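Local coordinates for ferrous iron uptake transporter protein B (Streptococcus thermophilus, PDB 3TAH) that binds guanine nucleotides through its N-terminal G-protein domain and probably uses GTP to drive ferrous iron uptake across the cell membrane, at residues N86-A90 and T91-R95; K125-V129 and D130-Y134; A159-T163 and S164-D168; D176-E179 and A180-Q184. The protein carries 1 engineered substitution. All blocks are in the same frame, centred on the assembly; numbering follows the deposited sequence. Where two conformers were deposited one is given.

Contact 1: N86-A90 and T91-R95; sequences NVVDA and TNLER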
loop_
_atom_site.group_PDB
_atom_site.type_symbol
_atom_site.label_atom_id
_atom_site.label_comp_id
_atom_site.label_asym_id
_atom_site.label_seq_id
_atom_site.Cartn_x
_atom_site.Cartn_y
_atom_site.Cartn_z
ATOM N N ASN A 86 2.195 4.500 -5.796
ATOM C CA ASN A 86 2.096 3.057 -5.972
ATOM C C ASN A 86 2.135 2.765 -7.469
ATOM O O ASN A 86 1.203 3.126 -8.188
ATOM C CB ASN A 86 0.799 2.564 -5.286
ATOM C CG ASN A 86 0.523 1.076 -5.460
ATOM O OD1 ASN A 86 -0.637 0.643 -5.387
ATOM N ND2 ASN A 86 1.566 0.284 -5.675
ATOM N N VAL A 87 3.215 2.121 -7.919
ATOM C CA VAL A 87 3.375 1.710 -9.325
ATOM C C VAL A 87 2.681 0.356 -9.500
ATOM O O VAL A 87 3.030 -0.625 -8.834
ATOM C CB VAL A 87 4.866 1.622 -9.740
ATOM C CG1 VAL A 87 5.015 1.212 -11.209
ATOM C CG2 VAL A 87 5.563 2.949 -9.474
ATOM N N VAL A 88 1.690 0.333 -10.384
ATOM C CA VAL A 88 0.857 -0.837 -10.658
ATOM C C VAL A 88 0.942 -1.214 -12.139
ATOM O O VAL A 88 0.751 -0.368 -13.008
ATOM C CB VAL A 88 -0.614 -0.538 -10.267
ATOM C CG1 VAL A 88 -1.607 -1.600 -10.792
ATOM C CG2 VAL A 88 -0.724 -0.380 -8.739
ATOM N N ASP A 89 1.227 -2.489 -12.395
ATOM C CA ASP A 89 1.251 -3.065 -13.728
ATOM C C ASP A 89 -0.167 -3.289 -14.254
ATOM O O ASP A 89 -0.852 -4.253 -13.857
ATOM C CB ASP A 89 2.010 -4.397 -13.685
ATOM C CG ASP A 89 2.114 -5.077 -15.046
ATOM O OD1 ASP A 89 1.612 -4.560 -16.058
ATOM O OD2 ASP A 89 2.713 -6.157 -15.087
ATOM N N ALA A 90 -0.583 -2.416 -15.171
ATOM C CA ALA A 90 -1.926 -2.465 -15.754
ATOM C C ALA A 90 -2.266 -3.801 -16.407
ATOM O O ALA A 90 -3.436 -4.173 -16.435
ATOM C CB ALA A 90 -2.110 -1.355 -16.761
ATOM N N THR A 91 -1.253 -4.507 -16.921
ATOM C CA THR A 91 -1.453 -5.790 -17.611
ATOM C C THR A 91 -1.612 -6.964 -16.638
ATOM O O THR A 91 -1.837 -8.090 -17.056
ATOM C CB THR A 91 -0.297 -6.120 -18.588
ATOM O OG1 THR A 91 0.845 -6.588 -17.854
ATOM C CG2 THR A 91 0.079 -4.908 -19.444
ATOM N N ASN A 92 -1.481 -6.700 -15.342
ATOM C CA ASN A 92 -1.636 -7.714 -14.311
ATOM C C ASN A 92 -2.296 -7.086 -13.092
ATOM O O ASN A 92 -1.805 -7.194 -11.958
ATOM C CB ASN A 92 -0.243 -8.206 -13.981
ATOM C CG ASN A 92 -0.234 -9.399 -13.088
ATOM O OD1 ASN A 92 0.707 -9.562 -12.320
ATOM N ND2 ASN A 92 -1.259 -10.236 -13.161
ATOM N N LEU A 93 -3.415 -6.430 -13.350
ATOM C CA LEU A 93 -4.031 -5.505 -12.383
ATOM C C LEU A 93 -4.403 -6.136 -11.041
ATOM O O LEU A 93 -3.963 -5.658 -9.993
ATOM C CB LEU A 93 -5.268 -4.845 -13.004
ATOM C CG LEU A 93 -5.961 -3.742 -12.201
ATOM C CD1 LEU A 93 -4.980 -2.626 -11.829
ATOM C CD2 LEU A 93 -7.118 -3.189 -13.003
ATOM N N GLU A 94 -5.200 -7.199 -11.064
ATOM C CA GLU A 94 -5.674 -7.799 -9.810
ATOM C C GLU A 94 -4.532 -8.233 -8.884
ATOM O O GLU A 94 -4.583 -7.957 -7.679
ATOM C CB GLU A 94 -6.668 -8.941 -10.078
ATOM C CG GLU A 94 -7.970 -8.417 -10.695
ATOM C CD GLU A 94 -9.114 -9.415 -10.704
ATOM O OE1 GLU A 94 -8.981 -10.524 -10.138
ATOM O OE2 GLU A 94 -10.167 -9.071 -11.288
ATOM N N ARG A 95 -3.518 -8.896 -9.439
ATOM C CA ARG A 95 -2.348 -9.336 -8.673
ATOM C C ARG A 95 -1.598 -8.157 -8.047
ATOM O O ARG A 95 -1.170 -8.257 -6.907
ATOM C CB ARG A 95 -1.369 -10.163 -9.528
ATOM C CG ARG A 95 -0.128 -10.663 -8.747
ATOM C CD ARG A 95 0.713 -11.728 -9.492
ATOM N NE ARG A 95 1.455 -11.166 -10.616
ATOM C CZ ARG A 95 1.993 -11.863 -11.625
ATOM N NH1 ARG A 95 1.898 -13.185 -11.696
ATOM N NH2 ARG A 95 2.639 -11.212 -12.594
HETATM O O HOH W 1 2.948 -7.456 -12.739
HETATM O O HOH W 2 -4.699 -6.805 -15.953
#

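Contact 2: K125-V129 and D130-Y134; sequences KKINV and DKLSY. With MG (magnesium ion), chain E.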
loop_
_atom_site.group_PDB
_atom_site.type_symbol
_atom_site.label_atom_id
_atom_site.label_comp_id
_atom_site.label_asym_id
_atom_site.label_seq_id
_atom_site.Cartn_x
_atom_site.Cartn_y
_atom_site.Cartn_z
ATOM N N LYS A 125 -6.804 -5.088 -24.379
ATOM C CA LYS A 125 -7.434 -4.898 -23.072
ATOM C C LYS A 125 -7.685 -3.409 -22.828
ATOM O O LYS A 125 -7.080 -2.551 -23.484
ATOM C CB LYS A 125 -6.571 -5.495 -21.959
ATOM C CG LYS A 125 -6.405 -7.018 -22.024
ATOM C CD LYS A 125 -5.661 -7.554 -20.799
ATOM N N LYS A 126 -8.597 -3.121 -21.896
ATOM C CA LYS A 126 -8.949 -1.745 -21.505
ATOM C C LYS A 126 -9.186 -1.650 -19.995
ATOM O O LYS A 126 -9.639 -2.620 -19.369
ATOM C CB LYS A 126 -10.202 -1.263 -22.252
ATOM N N ILE A 127 -8.850 -0.488 -19.428
ATOM C CA ILE A 127 -9.127 -0.156 -18.032
ATOM C C ILE A 127 -9.720 1.244 -18.035
ATOM O O ILE A 127 -9.146 2.163 -18.631
ATOM C CB ILE A 127 -7.850 -0.176 -17.137
ATOM C CG1 ILE A 127 -7.310 -1.598 -17.017
ATOM C CG2 ILE A 127 -8.140 0.425 -15.739
ATOM C CD1 ILE A 127 -6.024 -1.749 -16.202
ATOM N N ASN A 128 -10.866 1.408 -17.381
ATOM C CA ASN A 128 -11.490 2.718 -17.293
ATOM C C ASN A 128 -10.893 3.422 -16.074
ATOM O O ASN A 128 -11.314 3.194 -14.940
ATOM C CB ASN A 128 -13.009 2.602 -17.239
ATOM C CG ASN A 128 -13.691 3.933 -17.451
ATOM O OD1 ASN A 128 -13.126 4.983 -17.139
ATOM N ND2 ASN A 128 -14.910 3.906 -17.990
ATOM N N VAL A 129 -9.911 4.281 -16.322
ATOM C CA VAL A 129 -9.113 4.886 -15.241
ATOM C C VAL A 129 -9.935 5.610 -14.172
ATOM O O VAL A 129 -9.748 5.347 -12.975
ATOM C CB VAL A 129 -8.009 5.806 -15.811
ATOM C CG1 VAL A 129 -7.293 6.559 -14.707
ATOM C CG2 VAL A 129 -7.019 4.970 -16.578
ATOM N N ASP A 130 -10.841 6.510 -14.566
ATOM C CA ASP A 130 -11.580 7.262 -13.549
ATOM C C ASP A 130 -12.493 6.350 -12.711
ATOM O O ASP A 130 -12.664 6.613 -11.515
ATOM C CB ASP A 130 -12.328 8.482 -14.113
ATOM C CG ASP A 130 -13.605 8.111 -14.764
ATOM O OD1 ASP A 130 -13.551 7.212 -15.629
ATOM O OD2 ASP A 130 -14.641 8.700 -14.419
ATOM N N LYS A 131 -13.065 5.306 -13.318
ATOM C CA LYS A 131 -13.869 4.334 -12.564
ATOM C C LYS A 131 -12.999 3.534 -11.598
ATOM O O LYS A 131 -13.409 3.271 -10.477
ATOM C CB LYS A 131 -14.629 3.370 -13.477
ATOM C CG LYS A 131 -15.823 4.000 -14.180
ATOM C CD LYS A 131 -16.736 2.934 -14.753
ATOM C CE LYS A 131 -17.958 3.562 -15.401
ATOM N NZ LYS A 131 -18.679 2.575 -16.243
ATOM N N LEU A 132 -11.803 3.145 -12.038
ATOM C CA LEU A 132 -10.864 2.440 -11.147
ATOM C C LEU A 132 -10.519 3.314 -9.942
ATOM O O LEU A 132 -10.531 2.837 -8.800
ATOM C CB LEU A 132 -9.583 2.033 -11.882
ATOM C CG LEU A 132 -8.549 1.247 -11.066
ATOM C CD1 LEU A 132 -9.159 -0.079 -10.654
ATOM C CD2 LEU A 132 -7.239 1.060 -11.849
ATOM N N SER A 133 -10.217 4.586 -10.205
ATOM C CA SER A 133 -9.941 5.582 -9.163
ATOM C C SER A 133 -11.130 5.725 -8.220
ATOM O O SER A 133 -10.972 5.687 -6.990
ATOM C CB SER A 133 -9.609 6.953 -9.770
ATOM O OG SER A 133 -9.380 7.938 -8.762
ATOM N N TYR A 134 -12.324 5.872 -8.792
ATOM C CA TYR A 134 -13.525 6.070 -7.979
ATOM C C TYR A 134 -13.707 4.931 -6.971
ATOM O O TYR A 134 -13.924 5.161 -5.777
ATOM C CB TYR A 134 -14.785 6.192 -8.855
ATOM C CG TYR A 134 -16.023 6.476 -8.030
ATOM C CD1 TYR A 134 -16.460 7.780 -7.839
ATOM C CD2 TYR A 134 -16.738 5.448 -7.421
ATOM C CE1 TYR A 134 -17.590 8.058 -7.069
ATOM C CE2 TYR A 134 -17.869 5.716 -6.635
ATOM C CZ TYR A 134 -18.286 7.023 -6.474
ATOM O OH TYR A 134 -19.392 7.316 -5.712
HETATM MG MG MG E . -13.399 7.026 -17.669
HETATM O O HOH W 3 -15.482 6.820 -17.573
HETATM O O HOH W 4 -11.209 7.175 -17.544
HETATM O O HOH W 5 -13.215 6.924 -19.701
#

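Contact 3: A159-T163 and S164-D168; sequences AHTTT and STVGD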
loop_
_atom_site.group_PDB
_atom_site.type_symbol
_atom_site.label_atom_id
_atom_site.label_comp_id
_atom_site.label_asym_id
_atom_site.label_seq_id
_atom_site.Cartn_x
_atom_site.Cartn_y
_atom_site.Cartn_z
ATOM N N ALA A 159 2.198 14.480 -5.163
ATOM C CA ALA A 159 2.676 15.630 -4.378
ATOM C C ALA A 159 1.567 16.428 -3.686
ATOM O O ALA A 159 1.841 17.040 -2.642
ATOM C CB ALA A 159 3.556 16.561 -5.235
ATOM N N HIS A 160 0.346 16.407 -4.242
ATOM C CA HIS A 160 -0.823 17.110 -3.682
ATOM C C HIS A 160 -1.835 16.198 -2.986
ATOM O O HIS A 160 -2.937 16.635 -2.664
ATOM C CB HIS A 160 -1.512 17.928 -4.783
ATOM C CG HIS A 160 -0.692 19.094 -5.232
ATOM N ND1 HIS A 160 0.191 19.019 -6.287
ATOM C CD2 HIS A 160 -0.596 20.357 -4.748
ATOM C CE1 HIS A 160 0.787 20.188 -6.445
ATOM N NE2 HIS A 160 0.332 21.016 -5.522
ATOM N N THR A 161 -1.439 14.948 -2.749
ATOM C CA THR A 161 -2.247 13.928 -2.093
ATOM C C THR A 161 -1.416 13.371 -0.929
ATOM O O THR A 161 -0.793 12.304 -1.023
ATOM C CB THR A 161 -2.642 12.822 -3.081
ATOM O OG1 THR A 161 -3.242 13.404 -4.244
ATOM C CG2 THR A 161 -3.626 11.830 -2.429
ATOM N N THR A 162 -1.410 14.119 0.171
ATOM C CA THR A 162 -0.530 13.839 1.297
ATOM C C THR A 162 -1.249 13.709 2.633
ATOM O O THR A 162 -2.445 13.985 2.741
ATOM C CB THR A 162 0.534 14.953 1.442
ATOM O OG1 THR A 162 -0.097 16.135 1.961
ATOM C CG2 THR A 162 1.224 15.244 0.103
ATOM N N THR A 163 -0.494 13.284 3.648
ATOM C CA THR A 163 -0.990 13.200 5.022
ATOM C C THR A 163 -1.475 14.587 5.519
ATOM O O THR A 163 -2.317 14.664 6.415
ATOM C CB THR A 163 0.085 12.634 5.979
ATOM O OG1 THR A 163 1.257 13.456 5.920
ATOM C CG2 THR A 163 0.468 11.193 5.608
ATOM N N SER A 164 -0.950 15.670 4.940
ATOM C CA SER A 164 -1.389 17.029 5.291
ATOM C C SER A 164 -2.653 17.438 4.539
ATOM O O SER A 164 -3.553 18.029 5.139
ATOM C CB SER A 164 -0.267 18.050 5.057
ATOM O OG SER A 164 0.901 17.665 5.753
ATOM N N THR A 165 -2.738 17.116 3.248
ATOM C CA THR A 165 -3.844 17.573 2.397
ATOM C C THR A 165 -5.119 16.716 2.435
ATOM O O THR A 165 -6.214 17.225 2.208
ATOM C CB THR A 165 -3.385 17.731 0.924
ATOM O OG1 THR A 165 -3.104 16.449 0.341
ATOM C CG2 THR A 165 -2.140 18.608 0.842
ATOM N N VAL A 166 -4.990 15.426 2.727
ATOM C CA VAL A 166 -6.125 14.507 2.728
ATOM C C VAL A 166 -6.706 14.369 4.137
ATOM O O VAL A 166 -5.954 14.262 5.118
ATOM C CB VAL A 166 -5.686 13.120 2.152
ATOM C CG1 VAL A 166 -6.800 12.054 2.246
ATOM C CG2 VAL A 166 -5.245 13.285 0.726
ATOM N N GLY A 167 -8.036 14.368 4.218
ATOM C CA GLY A 167 -8.768 14.200 5.471
ATOM C C GLY A 167 -8.992 12.739 5.812
ATOM O O GLY A 167 -8.026 11.987 5.998
ATOM N N ASP A 168 -10.256 12.323 5.880
ATOM C CA ASP A 168 -10.605 10.956 6.289
ATOM C C ASP A 168 -10.010 9.878 5.372
ATOM O O ASP A 168 -9.875 10.093 4.174
ATOM C CB ASP A 168 -12.134 10.763 6.343
ATOM C CG ASP A 168 -12.798 11.511 7.502
ATOM O OD1 ASP A 168 -12.101 12.104 8.356
ATOM O OD2 ASP A 168 -14.049 11.491 7.551
HETATM O O HOH W 6 2.184 15.685 4.675
#

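Contact 4: D176-E179 and A180-Q184; sequences DRLE and AAISQ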
loop_
_atom_site.group_PDB
_atom_site.type_symbol
_atom_site.label_atom_id
_atom_site.label_comp_id
_atom_site.label_asym_id
_atom_site.label_seq_id
_atom_site.Cartn_x
_atom_site.Cartn_y
_atom_site.Cartn_z
ATOM N N ASP A 176 -18.900 -7.669 6.088
ATOM C CA ASP A 176 -19.383 -7.290 7.441
ATOM C C ASP A 176 -18.794 -8.087 8.594
ATOM O O ASP A 176 -18.557 -7.525 9.673
ATOM C CB ASP A 176 -20.910 -7.419 7.546
ATOM C CG ASP A 176 -21.645 -6.336 6.799
ATOM O OD1 ASP A 176 -21.030 -5.310 6.441
ATOM O OD2 ASP A 176 -22.857 -6.511 6.578
ATOM N N ARG A 177 -18.576 -9.380 8.384
ATOM C CA ARG A 177 -18.038 -10.251 9.445
ATOM C C ARG A 177 -16.574 -9.952 9.751
ATOM O O ARG A 177 -16.157 -10.041 10.909
ATOM C CB ARG A 177 -18.177 -11.721 9.087
ATOM C CG ARG A 177 -19.608 -12.250 9.035
ATOM C CD ARG A 177 -19.610 -13.611 8.362
ATOM N NE ARG A 177 -19.298 -13.511 6.939
ATOM C CZ ARG A 177 -19.087 -14.542 6.124
ATOM N NH1 ARG A 177 -19.173 -15.798 6.562
ATOM N NH2 ARG A 177 -18.805 -14.321 4.848
ATOM N N LEU A 178 -15.800 -9.602 8.726
ATOM C CA LEU A 178 -14.420 -9.194 8.972
ATOM C C LEU A 178 -14.376 -7.796 9.569
ATOM O O LEU A 178 -13.577 -7.548 10.461
ATOM C CB LEU A 178 -13.548 -9.278 7.710
ATOM C CG LEU A 178 -12.075 -8.890 7.913
ATOM C CD1 LEU A 178 -11.428 -9.684 9.066
ATOM C CD2 LEU A 178 -11.297 -9.093 6.625
ATOM N N GLU A 179 -15.222 -6.889 9.075
ATOM C CA GLU A 179 -15.317 -5.523 9.630
ATOM C C GLU A 179 -15.682 -5.515 11.118
ATOM O O GLU A 179 -15.144 -4.706 11.879
ATOM C CB GLU A 179 -16.288 -4.659 8.823
ATOM C CG GLU A 179 -15.817 -4.363 7.391
ATOM C CD GLU A 179 -14.528 -3.586 7.341
ATOM O OE1 GLU A 179 -14.262 -2.791 8.271
ATOM O OE2 GLU A 179 -13.757 -3.771 6.374
ATOM N N ALA A 180 -16.559 -6.432 11.537
ATOM C CA ALA A 180 -16.908 -6.587 12.952
ATOM C C ALA A 180 -15.667 -6.952 13.769
ATOM O O ALA A 180 -15.415 -6.367 14.833
ATOM C CB ALA A 180 -18.014 -7.664 13.130
ATOM N N ALA A 181 -14.883 -7.901 13.260
ATOM C CA ALA A 181 -13.633 -8.292 13.916
ATOM C C ALA A 181 -12.631 -7.135 14.000
ATOM O O ALA A 181 -12.010 -6.915 15.035
ATOM C CB ALA A 181 -12.993 -9.489 13.191
ATOM N N ILE A 182 -12.457 -6.408 12.900
ATOM C CA ILE A 182 -11.529 -5.266 12.875
ATOM C C ILE A 182 -11.971 -4.180 13.882
ATOM O O ILE A 182 -11.140 -3.654 14.649
ATOM C CB ILE A 182 -11.406 -4.683 11.462
ATOM C CG1 ILE A 182 -10.750 -5.704 10.518
ATOM C CG2 ILE A 182 -10.612 -3.355 11.477
ATOM C CD1 ILE A 182 -10.913 -5.333 9.051
ATOM N N SER A 183 -13.259 -3.847 13.864
ATOM C CA SER A 183 -13.831 -2.895 14.829
ATOM C C SER A 183 -13.572 -3.265 16.294
ATOM O O SER A 183 -13.245 -2.398 17.100
ATOM C CB SER A 183 -15.337 -2.734 14.608
ATOM O OG SER A 183 -15.569 -1.918 13.478
ATOM N N GLN A 184 -13.748 -4.538 16.634
ATOM C CA GLN A 184 -13.517 -5.018 18.015
ATOM C C GLN A 184 -12.036 -5.023 18.383
ATOM O O GLN A 184 -11.676 -4.711 19.523
ATOM C CB GLN A 184 -14.178 -6.375 18.233
ATOM C CG GLN A 184 -15.693 -6.227 18.237
ATOM C CD GLN A 184 -16.411 -7.544 18.121
ATOM O OE1 GLN A 184 -15.922 -8.553 18.585
ATOM N NE2 GLN A 184 -17.586 -7.528 17.504
HETATM O O HOH W 7 -14.758 -2.194 10.765
#

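Contact 1: N86-A90 and T91-R95
D89 and T91 meet where strand 83-89 ends and the chain turns towards helix 93-105, inside a beta-alpha-beta unit of the G domain. The turn is held first by side-chain hydrogen bonds. OD1 of D89 accepts from the backbone N of T91 at 3.0 Å, which makes an Asx turn, and also from OG1 of T91 at 2.8 Å. Both donors come to the same face of the carboxylate: the N-H from well above its plane, the hydroxyl on the syn side and closer to the plane. With CG anti to the backbone N (chi1 -179°), the carboxylate reaches forward along the chain to T91. Aspartate suits the place, since its short arm curls back on the chain, and the hydroxyl of T91 supplies a second donor. The side chain of D89 also touches M116, which binds GDP.

The backbone adds a type I beta turn, in which N92 N donates to D89 O at 2.9 Å.

Apolar contact comes from V88, whose CG1 lies 3.7 Å from CD1 of L93 as the two side chains slant across one another. This joins the end of the strand to the first turn of the helix, and L93 also touches C257 of helix 241-259.

Water completes the link: one molecule donates to A90 O at 3.0 Å and accepts from the first amide of the helix, L93 N, at 2.9 Å.

Contact 2: K125-V129 and D130-Y134
The N-terminus of helix 129-136 in the G domain carries a magnesium site, and its two protein ligands, N128 and D130, flank V129. N128 is the N-cap residue. Its amide oxygen OD1 binds the magnesium at 2.1 Å, and the carboxylate oxygen OD1 of D130 binds it at 2.0 Å. The two side chains lie alongside each other and point the same way, their planes 41° apart, so the oxygens come to neighbouring positions on the ion. D130 manages this with CG placed between its own backbone N and carbonyl carbon (chi1 80°), which swings the carboxylate back towards the start of the helix.

Three waters also bind the metal, and two of them are tied to the protein. ND2 of N128 donates to one at 3.0 Å, so asparagine serves with both ends of its amide; the backbone N of D130 donates to another at 3.1 Å. Over the N128 amide runs the extended aliphatic part of K131 (in the conformer described, one of two), with CD 3.8 Å from ND2.

The helix itself begins with L132 N donating to N128 O and S133 N to V129 O, both fairly straight. CG2 of I127 meets CD2 of L132 at 4.0 Å, and V129 packs on V140 and L114 of the sheet.

A cation beside the positive end of a helix dipole would probably be unfavourable by itself; the negative charge of D130 probably offsets this, and one metal-bound water lets the D130 amide serve the metal's shell without facing the ion.

Contact 3: A159-T163 and S164-D168
T162 and T165 face each other across a single turn of helix-like chain, each turning its hydroxyl towards the other's backbone. In both, OG1 sits between the backbone N and the carbonyl carbon (chi1 73° and 69°), which folds the oxygen back over the main chain. OG1 of T162 accepts from T165 N at 3.1 Å, with a weak bond from S164 N beside it. In return OG1 of T165 accepts the T162 N-H, almost straight (176°) at 2.9 Å. This is the reciprocal bonding of a capping box. With V166 N donating to T162 O, it also forms an ST motif, in the loop between helix 151-159 and helix 176-189, away from the nucleotide and metal sites.

The T165 hydroxyl spends its proton on H160 O, 3.0 Å away and met from above the carbonyl plane, so its side chain links the turn back to the end of the preceding helix. CG2 of V166 slants across CG2 of T161 at 3.8 Å; both side chains also touch P109, which adds an apolar contact to the loop. A water joins OG1 of T163 to OG of S164. OG1 of T162 also bonds a glycerol, probably from the crystallisation liquor.

Threonine suits T165 because OG1 accepts from the T162 amide and donates to the H160 carbonyl, and T162 as acceptor of T165 N and, weakly, S164 N; such bonds probably hold the loop's shape.

Contact 4: D176-E179 and A180-Q184
E179 and S183 stand one turn apart on helix 176-189, a helix of the FeoB cytosolic helical domain, and share a water. That water donates to E179 O at 2.8 Å and to E179 OE1 at 2.6 Å, and accepts from OG of S183, which was modelled in two conformers, so this last bond describes one of them. A bend at chi2 (-62°) folds the carboxylate of E179 back towards the start of the helix. Its other oxygen, OE2, forms a salt bridge with R199 and accepts from Y174 N, so the acid is served on both oxygens. R177 forms a salt bridge with D175 and a cation-pi contact with F237.

The backbone follows the i to i+4 pattern. Three strong bonds, A180 N to D176 O, I182 N to L178 O and S183 N to E179 O, are each 2.9 Å long. A181 N reaches R177 O only weakly, at 3.4 Å. Thus E179 O takes two donors, one amide and one water.

The small side chain of A181 touches F206, I229 and T233, which suits a close helix-helix approach. Nearby, CG of the buried L178 meets CD1 of I182 at 3.9 Å.

How the contacts relate
Contacts 1 and 2 belong to the G domain and touch each other: I127 packs on A90 and L93, so the turn after strand 83-89 and the loop before helix 129-136 share an apolar seam. Contact 1 lies deeper, 12 Å from the chain centre, and uses an aspartate on backbone and hydroxyl donors; contact 2 is a surface site whose aspartate binds a metal. Contact 3, partly buried, relies on uncharged threonines to hold a loop lacking regular structure. Contact 4, also partly buried, alone sits in the helical domain, within one regular helix, where main-chain bonds dominate and R177 and E179 pair with residues outside the segments. Contacts 3 and 4 touch neither contacts 1 and 2 nor each other.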